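Local coordinates for hypothetical protein, IPT/TIG domain protein (Bacteroides ovatus, PDB 4HW6) that is of unknown function but probably helps bind a nutrient such as carbohydrate, joining an immunoglobulin-like IPT/TIG domain to a six-bladed beta-propeller, at residues A[16-21]-A[40-45]; A[47-52]-A[87-92]; A[234-239]-A[302-307]; A[322-327]-A[376-381]; A[363-368]-A[400-405]. One frame throughout, in Å; residues are numbered along the deposited sequence. Where two conformers were deposited one is given.

The contacts fall into two groups, matching the two domains. Contacts 1 and 2 come first along the chain, touch each other, and belong to one mixed sheet of the IPT/TIG domain, with centres 12 Å apart. Contacts 3, 4 and 5 lie in the propeller, with centres 50 to 63 Å from those of the first pair. Contact 3 joins two successive blades and stands about 31 Å, centre to centre, from contact 4. Contacts 4 and 5 interlock: their segments alternate in sequence, their centres are 10 Å apart, and Asp326 is salt-bridged to Arg368. Thus contacts 1 and 2 hold the IPT/TIG sheet together, contact 4 works within one blade, and contacts 3 and 5 join neighbouring blades.

Contact 1. Residues A[16-21]-A[40-45]; sequences PKEEIV and GRNFGN
Ile20 lies against Asn42 and Phe43 where two antiparallel strands of the IPT/TIG domain, an immunoglobulin-like fold of the E-set clan, meet: strand 21-30 starts beside the end of strand 35-41. Val21 and Arg41 are a hydrogen-bonded pair, Val21 N donating to Arg41 O (3.2 Å) and Arg41 N to Val21 O (2.9 Å). Their side chains share one face of the sheet, with Val21 CB 4.2 Å from Arg41 CG, before the arginine bends away. Gly40 suits its place because its CA comes within 3.2 Å of Val21 O, where a side chain would collide.

Past the pair comes Asn42, whose positive phi (72°) asparagine tolerates better than most residues. Its CG stands anti to the backbone N (chi1 -159°), which aims the amide at the other segment and leaves ND2 2.9 Å from Glu18 O, while OD1 accepts from Asn15 N. Ile20 sets CG1 3.3 Å from Asn42 O, a buried carbonyl for which the model offers no polar partner. The other branch, CG2, meets the edge of the Phe43 ring near its plane. Beyond them, Val86 and Val84 of strand 82-87 receive Ile20 and Phe43, as suits two apolar side chains. At that same ring, Phe43 CE1 also comes within 3.3 Å of Val21 O.

Contact 2. Residues A[47-52]-A[87-92]; sequences VSKVKV and VGDDEA
Lys49 meets Val87 through the backbone and through hydrocarbon, and its ammonium group reaches Gly88, at one end of the IPT/TIG sheet, where strand 50-54 begins beside the end of strand 82-87. The backbone link is a single bond, Val87 N to Lys49 O, 2.8 Å long and lying in the carbonyl plane with a nearly straight N-H (166°).

The polar link is made by the lysine's ammonium group. A bend at chi2 (-62°) followed by an extended chain sends NZ across to Gly88 O at 2.9 Å. It arrives above the carbonyl plane, while Glu91 N reaches the same oxygen from the opposite face at 3.0 Å, closing the type I turn 88-91. Asp90 OD1 reinforces this hairpin loop by accepting from Ala92 N, an Asx turn.

Apolar contact is made at one carbon of the lysine chain: Lys49 CD lies 3.8 Å from Val87 CG2, so a long side chain with a charged end suits a place beside a valine and a turn carbonyl. An alanine here would be likely to take away one of the two bonds to Gly88 O and to uncover Val87 CG2.

The turn carries Asp89, Asp90 and Glu91. Lys49 NZ is 4.5 Å from Asp89 OD1, too far for a salt bridge, yet its charge probably offsets some of this negative charge at the surface.

Contact 3. Residues A[234-239]-A[302-307]; sequences AVHPQN and YNRETG
Tyr302 reaches across to His236 and Asn239. CB holds CG anti to the backbone N (chi1 178°), which extends the ring toward segment 234-239. CG lies 3.8 Å from His236 NE2, and CD2 is nearer at 3.5 Å, because the imidazole corner sits over one face of the phenol ring, displaced toward its rim. CE2 meets His236 CE1 at 3.8 Å. The two ring planes are inclined by 44°. At the far end CZ passes 3.4 Å from Asn239 ND2, and OH accepts a nearly straight bond (167°) from that ND2 at 3.1 Å, in the plane of the amide. A phenylalanine in its place would keep the ring over His236 but would probably leave Asn239 ND2 without this acceptor, though Tyr243 OH would still be at hand. Asn239 OD1 accepts from Lys241 N, which helps fix the amide's rotation.

The histidine suits its role because both nitrogens work: ND1 accepts from Gln238 N and Asn239 N, bracing the loop that follows strand 234-235, and NE2 bonds to Gly284 O. Nearby, Arg304 brings NH1 (2.9 Å) and NH2 (3.1 Å) end-on to one atom, Gln238 OE1, both from the same face of the amide; NH2 also salt-bridges Asp285.

Polar and aromatic side chains thus join the loop after strand 234-235 to the loop after strand 296-301, a seam between successive blades of the six-bladed beta-propeller.

Contact 4. Residues A[322-327]-A[376-381]; sequences PGWVDG and VTTYAG. With EDO (1,2-ethanediol), chain G.
An edge strand of a propeller blade starts here: Gly327, at the head of strand 327-328, forms an antiparallel hydrogen-bonded pair with Val376 of strand 375-380. Gly327 N donates to Val376 O at 3.1 Å, and Val376 N returns a straight bond of 2.8 Å to Gly327 O. The backbone angles of Gly327 would jam any CB against the preceding carbonyl, hence a glycine.

Next to the pair, Thr378 is the polar hub. With OG1 anti to its carbonyl carbon (chi1 -63°), the hydroxyl accepts from Trp324 NE1 at 2.8 Å, the oxygen lying 22° off the indole plane, and donates to the syn lone pair of Asp326 OD1 at 2.8 Å. Asp326 OD2 takes a weak bond from Thr378 N (3.2 Å), and a water accepting from that N donates to OD2 at 2.7 Å.

Strand 375-380 lies between the edge strand and strand 366-370, where Tyr379 and Ala380 face Val367 in a classic beta bulge. From the latter, Arg368 salt-bridges Asp326 OD1, so the carboxylate links the loop leading into the edge strand to the blade's middle strand. At the loop's other end, 1,2-ethanediol, probably from the crystallisation liquor, donates from O2 to Pro322 O at 2.6 Å.

Contact 5. Residues A[363-368]-A[400-405]; sequences DSHTVR and LFNHPT
His365 and His403 run alongside each other with their rings at the same end, at a junction between neighbouring blades of the propeller: strand 366-370 belongs to one, strand 404-410 to the next. His365 has the most surface buried here. It takes part in a G1 beta bulge, sharing Asp361 as the residue opposite with Thr366, and its positive phi fits that bend. Its CG stands anti to the carbonyl carbon (chi1 -50°), which brings the ring to the backbone of His403: His403 N donates to His365 ND1 at 3.0 Å, the bond nearly straight (167°) and in the imidazole plane. A histidine suits this place because its ring nitrogen can meet a backbone N-H that a hydrocarbon could not.

The two imidazoles are inclined by 31°, with His365 CE1 3.4 Å from His403 CD2. Asn402 OD1 lies over one face of the His403 ring, and Asp422 bonds to His403 ND1, which helps hold that ring in position. Pro404 follows, setting CD 3.6 Å from His365 CA; its apolar ring packs against the backbone of the bulge.

Phe401 turns its edge to the bulge, with CD2 3.5 Å from His365 O, while its CZ comes to 4.3 Å from Val367 CG2. A water also reaches that carbonyl, donating to His365 O at 2.7 Å and accepting from Phe401 N at 3.0 Å.

Contact 1. Residues A[16-21]-A[40-45]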
# COMPACT_ATOMS: atom_id res chain seq x y z
N PRO A 16 15.45 29.32 37.32
CA PRO A 16 14.78 28.08 37.72
C PRO A 16 13.48 28.28 38.51
O PRO A 16 12.71 27.34 38.68
CB PRO A 16 15.84 27.35 38.55
CG PRO A 16 16.78 28.40 39.02
CD PRO A 16 16.75 29.51 38.00
N LYS A 17 13.23 29.50 38.99
CA LYS A 17 11.99 29.81 39.67
C LYS A 17 10.81 29.94 38.72
O LYS A 17 9.67 29.77 39.14
CB LYS A 17 12.10 31.11 40.45
CG LYS A 17 13.16 31.09 41.53
CD LYS A 17 13.31 32.46 42.17
CE LYS A 17 11.98 33.01 42.65
NZ LYS A 17 12.14 34.16 43.61
N GLU A 18 11.09 30.28 37.46
CA GLU A 18 10.06 30.65 36.51
C GLU A 18 9.77 29.52 35.53
O GLU A 18 10.64 28.72 35.22
CB GLU A 18 10.49 31.87 35.70
CG GLU A 18 10.69 33.14 36.50
CD GLU A 18 10.91 34.36 35.61
OE1 GLU A 18 11.19 34.19 34.40
OE2 GLU A 18 10.80 35.49 36.13
N GLU A 19 8.54 29.49 35.03
CA GLU A 19 8.15 28.50 34.03
C GLU A 19 8.74 28.85 32.67
O GLU A 19 9.09 30.00 32.40
CB GLU A 19 6.62 28.42 33.92
CG GLU A 19 5.92 27.94 35.18
CD GLU A 19 6.48 26.62 35.72
OE1 GLU A 19 6.39 25.60 35.00
OE2 GLU A 19 7.01 26.61 36.85
N ILE A 20 8.90 27.84 31.82
CA ILE A 20 9.20 28.10 30.42
C ILE A 20 7.88 28.32 29.69
O ILE A 20 6.97 27.49 29.76
CB ILE A 20 10.01 26.96 29.79
CG1 ILE A 20 11.41 26.93 30.40
CG2 ILE A 20 10.08 27.12 28.27
CD1 ILE A 20 12.22 25.71 29.99
N VAL A 21 7.76 29.46 29.01
CA VAL A 21 6.56 29.79 28.25
C VAL A 21 6.93 29.76 26.77
O VAL A 21 7.94 30.33 26.37
CB VAL A 21 6.02 31.18 28.61
CG1 VAL A 21 4.70 31.43 27.89
CG2 VAL A 21 5.85 31.30 30.12
N GLY A 40 9.27 33.06 23.32
CA GLY A 40 8.62 32.86 24.61
C GLY A 40 9.44 33.42 25.75
O GLY A 40 10.06 34.48 25.60
N ARG A 41 9.43 32.73 26.88
CA ARG A 41 10.18 33.19 28.06
C ARG A 41 11.01 32.08 28.69
O ARG A 41 10.56 30.94 28.77
CB ARG A 41 9.25 33.76 29.15
CG ARG A 41 8.17 34.73 28.69
CD ARG A 41 8.22 36.03 29.48
NE ARG A 41 9.27 36.91 28.97
CZ ARG A 41 9.69 38.03 29.56
NH1 ARG A 41 10.65 38.75 28.98
NH2 ARG A 41 9.16 38.44 30.71
N ASN A 42 12.19 32.45 29.17
CA ASN A 42 12.99 31.61 30.08
C ASN A 42 13.63 30.40 29.39
O ASN A 42 13.70 29.31 29.96
CB ASN A 42 12.17 31.19 31.32
CG ASN A 42 13.04 30.79 32.51
OD1 ASN A 42 14.17 31.27 32.66
ND2 ASN A 42 12.50 29.93 33.35
N PHE A 43 14.12 30.62 28.17
CA PHE A 43 14.82 29.59 27.40
C PHE A 43 16.30 29.51 27.79
O PHE A 43 17.00 28.55 27.41
CB PHE A 43 14.75 29.88 25.89
CG PHE A 43 13.36 29.87 25.29
CD1 PHE A 43 12.26 29.40 25.98
CD2 PHE A 43 13.17 30.33 24.00
CE1 PHE A 43 11.00 29.40 25.40
CE2 PHE A 43 11.91 30.33 23.41
CZ PHE A 43 10.82 29.87 24.12
N GLY A 44 16.78 30.51 28.52
CA GLY A 44 18.17 30.58 28.94
C GLY A 44 19.04 31.05 27.79
O GLY A 44 18.53 31.44 26.74
N ASN A 45 20.36 31.04 28.00
CA ASN A 45 21.31 31.53 27.00
C ASN A 45 22.41 30.51 26.68
O ASN A 45 23.49 30.88 26.24
CB ASN A 45 21.93 32.86 27.45
CG ASN A 45 22.75 32.73 28.73
OD1 ASN A 45 23.19 31.64 29.09
ND2 ASN A 45 22.95 33.84 29.42

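Contact 2. Residues A[47-52]-A[87-92]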
# COMPACT_ATOMS: atom_id res chain seq x y z
N VAL A 47 22.98 26.98 24.53
CA VAL A 47 22.42 26.10 23.49
C VAL A 47 22.49 24.62 23.91
O VAL A 47 21.57 23.85 23.64
CB VAL A 47 23.17 26.27 22.15
CG1 VAL A 47 22.41 25.59 21.03
CG2 VAL A 47 23.37 27.75 21.83
N SER A 48 23.58 24.24 24.56
CA SER A 48 23.76 22.85 25.01
C SER A 48 22.76 22.43 26.10
O SER A 48 22.56 21.24 26.32
CB SER A 48 25.19 22.63 25.51
OG SER A 48 25.51 23.52 26.57
N LYS A 49 22.12 23.40 26.75
CA LYS A 49 21.18 23.11 27.84
C LYS A 49 19.70 23.19 27.44
O LYS A 49 18.84 22.85 28.24
CB LYS A 49 21.47 24.05 29.02
CG LYS A 49 22.85 23.86 29.63
CD LYS A 49 23.01 22.46 30.20
CE LYS A 49 24.32 22.27 30.93
NZ LYS A 49 24.48 20.83 31.29
N VAL A 50 19.41 23.62 26.22
CA VAL A 50 18.03 23.67 25.75
C VAL A 50 17.75 22.52 24.78
O VAL A 50 18.57 22.21 23.92
CB VAL A 50 17.68 25.03 25.11
CG1 VAL A 50 18.40 25.20 23.79
CG2 VAL A 50 16.17 25.17 24.93
N LYS A 51 16.59 21.90 24.95
CA LYS A 51 16.12 20.83 24.08
C LYS A 51 14.80 21.27 23.48
O LYS A 51 13.95 21.84 24.18
CB LYS A 51 15.92 19.54 24.89
CG LYS A 51 17.17 18.99 25.56
CD LYS A 51 17.88 17.96 24.69
CE LYS A 51 18.85 17.10 25.50
NZ LYS A 51 18.15 16.25 26.52
N VAL A 52 14.64 21.04 22.18
CA VAL A 52 13.40 21.34 21.49
C VAL A 52 12.92 20.06 20.78
O VAL A 52 13.71 19.37 20.16
CB VAL A 52 13.58 22.47 20.46
CG1 VAL A 52 12.28 22.75 19.72
CG2 VAL A 52 14.06 23.75 21.15
N VAL A 87 17.68 21.81 30.61
CA VAL A 87 18.26 20.80 31.50
C VAL A 87 19.34 21.44 32.39
O VAL A 87 19.90 22.48 32.04
CB VAL A 87 18.89 19.62 30.72
CG1 VAL A 87 17.86 18.97 29.80
CG2 VAL A 87 20.10 20.06 29.93
N GLY A 88 19.60 20.82 33.53
CA GLY A 88 20.67 21.26 34.45
C GLY A 88 22.06 20.76 34.07
O GLY A 88 22.25 20.19 32.99
N ASP A 89 23.02 20.97 34.97
CA ASP A 89 24.40 20.49 34.77
C ASP A 89 24.46 18.97 34.67
O ASP A 89 25.23 18.42 33.90
CB ASP A 89 25.30 20.95 35.93
CG ASP A 89 25.41 22.47 36.04
OD1 ASP A 89 25.02 23.18 35.09
OD2 ASP A 89 25.88 22.95 37.09
N ASP A 90 23.62 18.30 35.47
CA ASP A 90 23.50 16.84 35.45
C ASP A 90 22.66 16.32 34.28
O ASP A 90 22.39 15.13 34.17
CB ASP A 90 22.92 16.33 36.78
CG ASP A 90 21.63 17.05 37.19
OD1 ASP A 90 20.91 17.59 36.31
OD2 ASP A 90 21.34 17.09 38.41
N GLU A 91 22.22 17.24 33.41
CA GLU A 91 21.46 16.94 32.20
C GLU A 91 20.04 16.42 32.48
O GLU A 91 19.38 15.90 31.57
CB GLU A 91 22.23 15.98 31.29
CG GLU A 91 23.70 16.38 31.12
CD GLU A 91 24.28 16.00 29.78
OE1 GLU A 91 23.59 16.18 28.75
OE2 GLU A 91 25.44 15.53 29.75
N ALA A 92 19.56 16.60 33.71
CA ALA A 92 18.17 16.31 34.07
C ALA A 92 17.31 17.55 33.77
O ALA A 92 17.75 18.68 33.97
CB ALA A 92 18.07 15.92 35.54

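Contact 3. Residues A[234-239]-A[302-307]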
# COMPACT_ATOMS: atom_id res chain seq x y z
N ALA A 234 -11.32 -14.14 -5.04
CA ALA A 234 -11.82 -13.04 -4.23
C ALA A 234 -12.75 -13.59 -3.16
O ALA A 234 -13.82 -14.12 -3.47
CB ALA A 234 -12.54 -12.04 -5.11
N VAL A 235 -12.34 -13.44 -1.91
CA VAL A 235 -13.07 -14.00 -0.78
C VAL A 235 -14.06 -12.97 -0.26
O VAL A 235 -13.66 -11.91 0.22
CB VAL A 235 -12.14 -14.41 0.36
CG1 VAL A 235 -12.95 -14.94 1.55
CG2 VAL A 235 -11.16 -15.48 -0.11
N HIS A 236 -15.34 -13.30 -0.30
CA HIS A 236 -16.38 -12.37 0.16
C HIS A 236 -16.30 -12.21 1.68
O HIS A 236 -16.28 -13.21 2.41
CB HIS A 236 -17.77 -12.84 -0.19
CG HIS A 236 -18.83 -11.81 0.05
ND1 HIS A 236 -19.46 -11.65 1.27
CD2 HIS A 236 -19.36 -10.87 -0.77
CE1 HIS A 236 -20.33 -10.67 1.18
NE2 HIS A 236 -20.26 -10.15 -0.04
N PRO A 237 -16.30 -10.95 2.17
CA PRO A 237 -16.04 -10.71 3.59
C PRO A 237 -17.10 -11.12 4.60
O PRO A 237 -16.78 -11.17 5.80
CB PRO A 237 -15.85 -9.18 3.66
CG PRO A 237 -16.54 -8.64 2.46
CD PRO A 237 -16.37 -9.69 1.39
N GLN A 238 -18.33 -11.39 4.18
CA GLN A 238 -19.34 -11.95 5.06
C GLN A 238 -19.75 -13.38 4.76
O GLN A 238 -20.03 -14.12 5.68
CB GLN A 238 -20.62 -11.08 5.11
CG GLN A 238 -20.39 -9.73 5.77
CD GLN A 238 -19.90 -8.70 4.79
OE1 GLN A 238 -20.41 -8.63 3.67
NE2 GLN A 238 -18.90 -7.92 5.18
N ASN A 239 -19.82 -13.76 3.48
CA ASN A 239 -20.29 -15.12 3.12
C ASN A 239 -19.12 -16.11 2.97
O ASN A 239 -19.32 -17.32 3.01
CB ASN A 239 -21.28 -15.14 1.93
CG ASN A 239 -20.63 -14.97 0.56
OD1 ASN A 239 -19.46 -15.33 0.30
ND2 ASN A 239 -21.41 -14.39 -0.35
N TYR A 302 -23.67 -7.26 -5.07
CA TYR A 302 -24.06 -8.42 -4.27
C TYR A 302 -25.38 -8.14 -3.58
O TYR A 302 -25.51 -7.14 -2.87
CB TYR A 302 -22.95 -8.77 -3.26
CG TYR A 302 -23.27 -9.93 -2.36
CD1 TYR A 302 -23.22 -11.23 -2.83
CD2 TYR A 302 -23.61 -9.73 -1.03
CE1 TYR A 302 -23.51 -12.30 -2.02
CE2 TYR A 302 -23.89 -10.79 -0.20
CZ TYR A 302 -23.84 -12.08 -0.69
OH TYR A 302 -24.14 -13.12 0.15
N ASN A 303 -26.37 -9.01 -3.80
CA ASN A 303 -27.66 -8.90 -3.14
C ASN A 303 -27.61 -9.74 -1.89
O ASN A 303 -27.54 -10.97 -1.98
CB ASN A 303 -28.79 -9.37 -4.06
CG ASN A 303 -30.17 -9.28 -3.41
OD1 ASN A 303 -30.37 -9.63 -2.24
ND2 ASN A 303 -31.14 -8.80 -4.18
N ARG A 304 -27.66 -9.10 -0.73
CA ARG A 304 -27.54 -9.82 0.54
C ARG A 304 -28.65 -10.76 0.85
O ARG A 304 -28.42 -11.79 1.48
CB ARG A 304 -27.49 -8.85 1.70
CG ARG A 304 -26.16 -8.23 1.79
CD ARG A 304 -25.95 -7.58 3.12
NE ARG A 304 -24.74 -6.85 2.88
CZ ARG A 304 -23.52 -7.35 2.98
NH1 ARG A 304 -23.31 -8.58 3.42
NH2 ARG A 304 -22.50 -6.58 2.66
N GLU A 305 -29.86 -10.40 0.45
CA GLU A 305 -31.01 -11.24 0.74
C GLU A 305 -30.97 -12.53 -0.08
O GLU A 305 -31.14 -13.61 0.46
CB GLU A 305 -32.31 -10.46 0.49
CG GLU A 305 -32.47 -9.24 1.37
CD GLU A 305 -33.91 -8.72 1.41
OE1 GLU A 305 -34.67 -8.99 0.46
OE2 GLU A 305 -34.26 -8.05 2.40
N THR A 306 -30.72 -12.41 -1.39
CA THR A 306 -30.72 -13.58 -2.27
C THR A 306 -29.36 -14.25 -2.30
O THR A 306 -29.25 -15.42 -2.69
CB THR A 306 -31.12 -13.24 -3.72
OG1 THR A 306 -30.13 -12.39 -4.29
CG2 THR A 306 -32.53 -12.56 -3.78
N GLY A 307 -28.31 -13.51 -1.95
CA GLY A 307 -26.96 -14.02 -2.04
C GLY A 307 -26.44 -14.07 -3.48
O GLY A 307 -25.43 -14.69 -3.74

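Contact 4. Residues A[322-327]-A[376-381]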
# COMPACT_ATOMS: atom_id res chain seq x y z
N PRO A 322 -6.69 0.64 -24.87
CA PRO A 322 -5.66 1.02 -23.90
C PRO A 322 -5.22 2.47 -24.06
O PRO A 322 -5.16 3.01 -25.17
CB PRO A 322 -4.51 0.06 -24.22
CG PRO A 322 -4.67 -0.22 -25.69
CD PRO A 322 -6.16 -0.30 -25.88
N GLY A 323 -4.88 3.10 -22.95
CA GLY A 323 -4.37 4.44 -22.96
C GLY A 323 -4.12 4.92 -21.55
O GLY A 323 -4.48 4.25 -20.58
N TRP A 324 -3.48 6.08 -21.45
CA TRP A 324 -3.27 6.76 -20.18
C TRP A 324 -4.00 8.09 -20.25
O TRP A 324 -3.47 9.10 -20.70
CB TRP A 324 -1.79 6.97 -19.86
CG TRP A 324 -1.62 7.69 -18.55
CD1 TRP A 324 -1.93 7.23 -17.33
CD2 TRP A 324 -1.15 9.01 -18.38
NE1 TRP A 324 -1.66 8.18 -16.38
CE2 TRP A 324 -1.17 9.29 -17.00
CE3 TRP A 324 -0.70 10.00 -19.27
CZ2 TRP A 324 -0.78 10.52 -16.48
CZ3 TRP A 324 -0.29 11.22 -18.75
CH2 TRP A 324 -0.32 11.46 -17.36
N VAL A 325 -5.27 8.07 -19.84
CA VAL A 325 -6.11 9.25 -19.86
C VAL A 325 -6.88 9.29 -18.53
O VAL A 325 -7.69 8.41 -18.24
CB VAL A 325 -7.09 9.26 -21.06
CG1 VAL A 325 -7.97 10.49 -21.00
CG2 VAL A 325 -6.34 9.18 -22.39
N ASP A 326 -6.57 10.30 -17.72
CA ASP A 326 -7.35 10.52 -16.50
C ASP A 326 -8.69 11.15 -16.87
O ASP A 326 -8.80 11.86 -17.89
CB ASP A 326 -6.59 11.38 -15.49
CG ASP A 326 -5.38 10.67 -14.88
OD1 ASP A 326 -5.34 9.45 -14.81
OD2 ASP A 326 -4.46 11.37 -14.42
N GLY A 327 -9.72 10.92 -16.06
CA GLY A 327 -11.00 11.56 -16.28
C GLY A 327 -12.12 10.78 -15.64
O GLY A 327 -11.91 9.95 -14.74
N VAL A 376 -11.05 8.72 -12.36
CA VAL A 376 -9.74 8.07 -12.38
C VAL A 376 -8.70 9.16 -12.40
O VAL A 376 -8.73 10.03 -13.28
CB VAL A 376 -9.54 7.21 -13.64
CG1 VAL A 376 -8.12 6.62 -13.62
CG2 VAL A 376 -10.59 6.11 -13.70
N THR A 377 -7.78 9.14 -11.42
CA THR A 377 -6.67 10.11 -11.38
C THR A 377 -5.37 9.32 -11.21
O THR A 377 -5.40 8.18 -10.78
CB THR A 377 -6.83 11.09 -10.22
OG1 THR A 377 -6.86 10.34 -8.99
CG2 THR A 377 -8.11 11.93 -10.38
N THR A 378 -4.26 9.89 -11.63
CA THR A 378 -2.96 9.23 -11.49
C THR A 378 -2.29 9.66 -10.17
O THR A 378 -2.15 10.84 -9.90
CB THR A 378 -2.10 9.48 -12.73
OG1 THR A 378 -2.77 8.88 -13.86
CG2 THR A 378 -0.69 8.85 -12.56
N TYR A 379 -1.95 8.70 -9.33
CA TYR A 379 -1.34 8.98 -8.04
C TYR A 379 0.19 9.07 -8.10
O TYR A 379 0.78 9.97 -7.48
CB TYR A 379 -1.76 7.90 -7.05
CG TYR A 379 -1.27 8.00 -5.63
CD1 TYR A 379 -1.58 9.11 -4.81
CD2 TYR A 379 -0.55 6.97 -5.07
CE1 TYR A 379 -1.16 9.16 -3.48
CE2 TYR A 379 -0.12 7.01 -3.76
CZ TYR A 379 -0.41 8.09 -2.97
OH TYR A 379 0.04 8.09 -1.67
N ALA A 380 0.82 8.16 -8.85
CA ALA A 380 2.28 8.10 -8.93
C ALA A 380 2.77 7.53 -10.26
O ALA A 380 2.13 6.64 -10.82
CB ALA A 380 2.83 7.29 -7.74
N GLY A 381 3.92 8.03 -10.71
CA GLY A 381 4.59 7.53 -11.92
C GLY A 381 4.61 8.53 -13.03
O GLY A 381 4.00 9.60 -12.92
C1 EDO G . -0.76 3.64 -26.89
O1 EDO G . -0.57 2.92 -28.13
C2 EDO G . -1.97 3.09 -26.14
O2 EDO G . -3.17 3.38 -26.87
O HOH W 1 -4.41 12.82 -12.14

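Contact 5. Residues A[363-368]-A[400-405]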
# COMPACT_ATOMS: atom_id res chain seq x y z
N ASP A 363 0.79 -1.02 -17.72
CA ASP A 363 1.35 -0.59 -19.00
C ASP A 363 1.36 0.91 -19.25
O ASP A 363 2.01 1.35 -20.19
CB ASP A 363 0.69 -1.37 -20.14
CG ASP A 363 0.95 -2.87 -20.02
OD1 ASP A 363 2.09 -3.28 -19.82
OD2 ASP A 363 -0.01 -3.66 -20.05
N SER A 364 0.73 1.69 -18.37
CA SER A 364 0.98 3.13 -18.30
C SER A 364 2.05 3.46 -17.26
O SER A 364 2.47 4.62 -17.15
CB SER A 364 -0.29 3.92 -18.01
OG SER A 364 -0.72 3.70 -16.68
N HIS A 365 2.48 2.44 -16.50
CA HIS A 365 3.53 2.53 -15.49
C HIS A 365 3.17 3.47 -14.34
O HIS A 365 4.02 4.23 -13.82
CB HIS A 365 4.88 2.89 -16.11
CG HIS A 365 5.22 2.03 -17.29
ND1 HIS A 365 5.80 0.79 -17.16
CD2 HIS A 365 5.09 2.25 -18.62
CE1 HIS A 365 5.99 0.27 -18.35
NE2 HIS A 365 5.54 1.11 -19.26
N THR A 366 1.91 3.38 -13.90
CA THR A 366 1.41 4.24 -12.85
C THR A 366 0.66 3.49 -11.76
O THR A 366 0.19 2.34 -11.95
CB THR A 366 0.47 5.33 -13.43
OG1 THR A 366 -0.60 4.70 -14.16
CG2 THR A 366 1.23 6.27 -14.36
N VAL A 367 0.55 4.15 -10.62
CA VAL A 367 -0.44 3.83 -9.62
C VAL A 367 -1.55 4.87 -9.79
O VAL A 367 -1.28 6.08 -9.85
CB VAL A 367 0.14 3.87 -8.20
CG1 VAL A 367 -0.95 3.58 -7.16
CG2 VAL A 367 1.30 2.86 -8.05
N ARG A 368 -2.79 4.40 -9.91
CA ARG A 368 -3.94 5.26 -10.20
C ARG A 368 -4.99 5.07 -9.12
O ARG A 368 -4.90 4.12 -8.34
CB ARG A 368 -4.47 5.00 -11.62
CG ARG A 368 -3.37 5.25 -12.65
CD ARG A 368 -3.76 5.03 -14.10
NE ARG A 368 -4.51 6.16 -14.61
CZ ARG A 368 -5.09 6.15 -15.81
NH1 ARG A 368 -4.95 5.09 -16.59
NH2 ARG A 368 -5.78 7.18 -16.24
N LEU A 400 9.41 7.11 -11.33
CA LEU A 400 9.21 6.22 -12.47
C LEU A 400 9.19 4.78 -12.00
O LEU A 400 10.00 4.36 -11.15
CB LEU A 400 10.31 6.39 -13.52
CG LEU A 400 10.22 7.67 -14.34
CD1 LEU A 400 11.52 7.93 -15.10
CD2 LEU A 400 9.01 7.64 -15.30
N PHE A 401 8.24 4.03 -12.56
CA PHE A 401 8.10 2.62 -12.35
C PHE A 401 8.30 1.92 -13.69
O PHE A 401 8.31 2.55 -14.75
CB PHE A 401 6.68 2.26 -11.92
CG PHE A 401 6.25 2.89 -10.60
CD1 PHE A 401 6.66 2.35 -9.39
CD2 PHE A 401 5.41 3.99 -10.59
CE1 PHE A 401 6.24 2.91 -8.18
CE2 PHE A 401 4.99 4.54 -9.39
CZ PHE A 401 5.41 4.00 -8.19
N ASN A 402 8.35 0.60 -13.64
CA ASN A 402 8.43 -0.20 -14.88
C ASN A 402 7.62 -1.46 -14.67
O ASN A 402 8.09 -2.43 -14.06
CB ASN A 402 9.89 -0.55 -15.23
CG ASN A 402 10.04 -1.12 -16.62
OD1 ASN A 402 9.04 -1.45 -17.28
ND2 ASN A 402 11.30 -1.21 -17.11
N HIS A 403 6.39 -1.41 -15.17
CA HIS A 403 5.39 -2.46 -14.99
C HIS A 403 5.01 -2.67 -13.53
O HIS A 403 5.10 -3.78 -12.97
CB HIS A 403 5.83 -3.74 -15.69
CG HIS A 403 5.84 -3.62 -17.17
ND1 HIS A 403 6.78 -4.23 -17.97
CD2 HIS A 403 5.01 -2.95 -18.02
CE1 HIS A 403 6.53 -3.94 -19.24
NE2 HIS A 403 5.46 -3.18 -19.30
N PRO A 404 4.54 -1.60 -12.88
CA PRO A 404 4.00 -1.80 -11.56
C PRO A 404 2.76 -2.68 -11.66
O PRO A 404 1.90 -2.40 -12.49
CB PRO A 404 3.63 -0.38 -11.11
CG PRO A 404 3.40 0.38 -12.36
CD PRO A 404 4.25 -0.26 -13.41
N THR A 405 2.65 -3.69 -10.81
CA THR A 405 1.65 -4.73 -10.99
C THR A 405 0.83 -5.05 -9.75
O THR A 405 -0.38 -5.13 -9.80
CB THR A 405 2.34 -6.01 -11.51
OG1 THR A 405 3.02 -5.69 -12.74
CG2 THR A 405 1.35 -7.12 -11.76
O HOH W 2 6.36 5.51 -14.32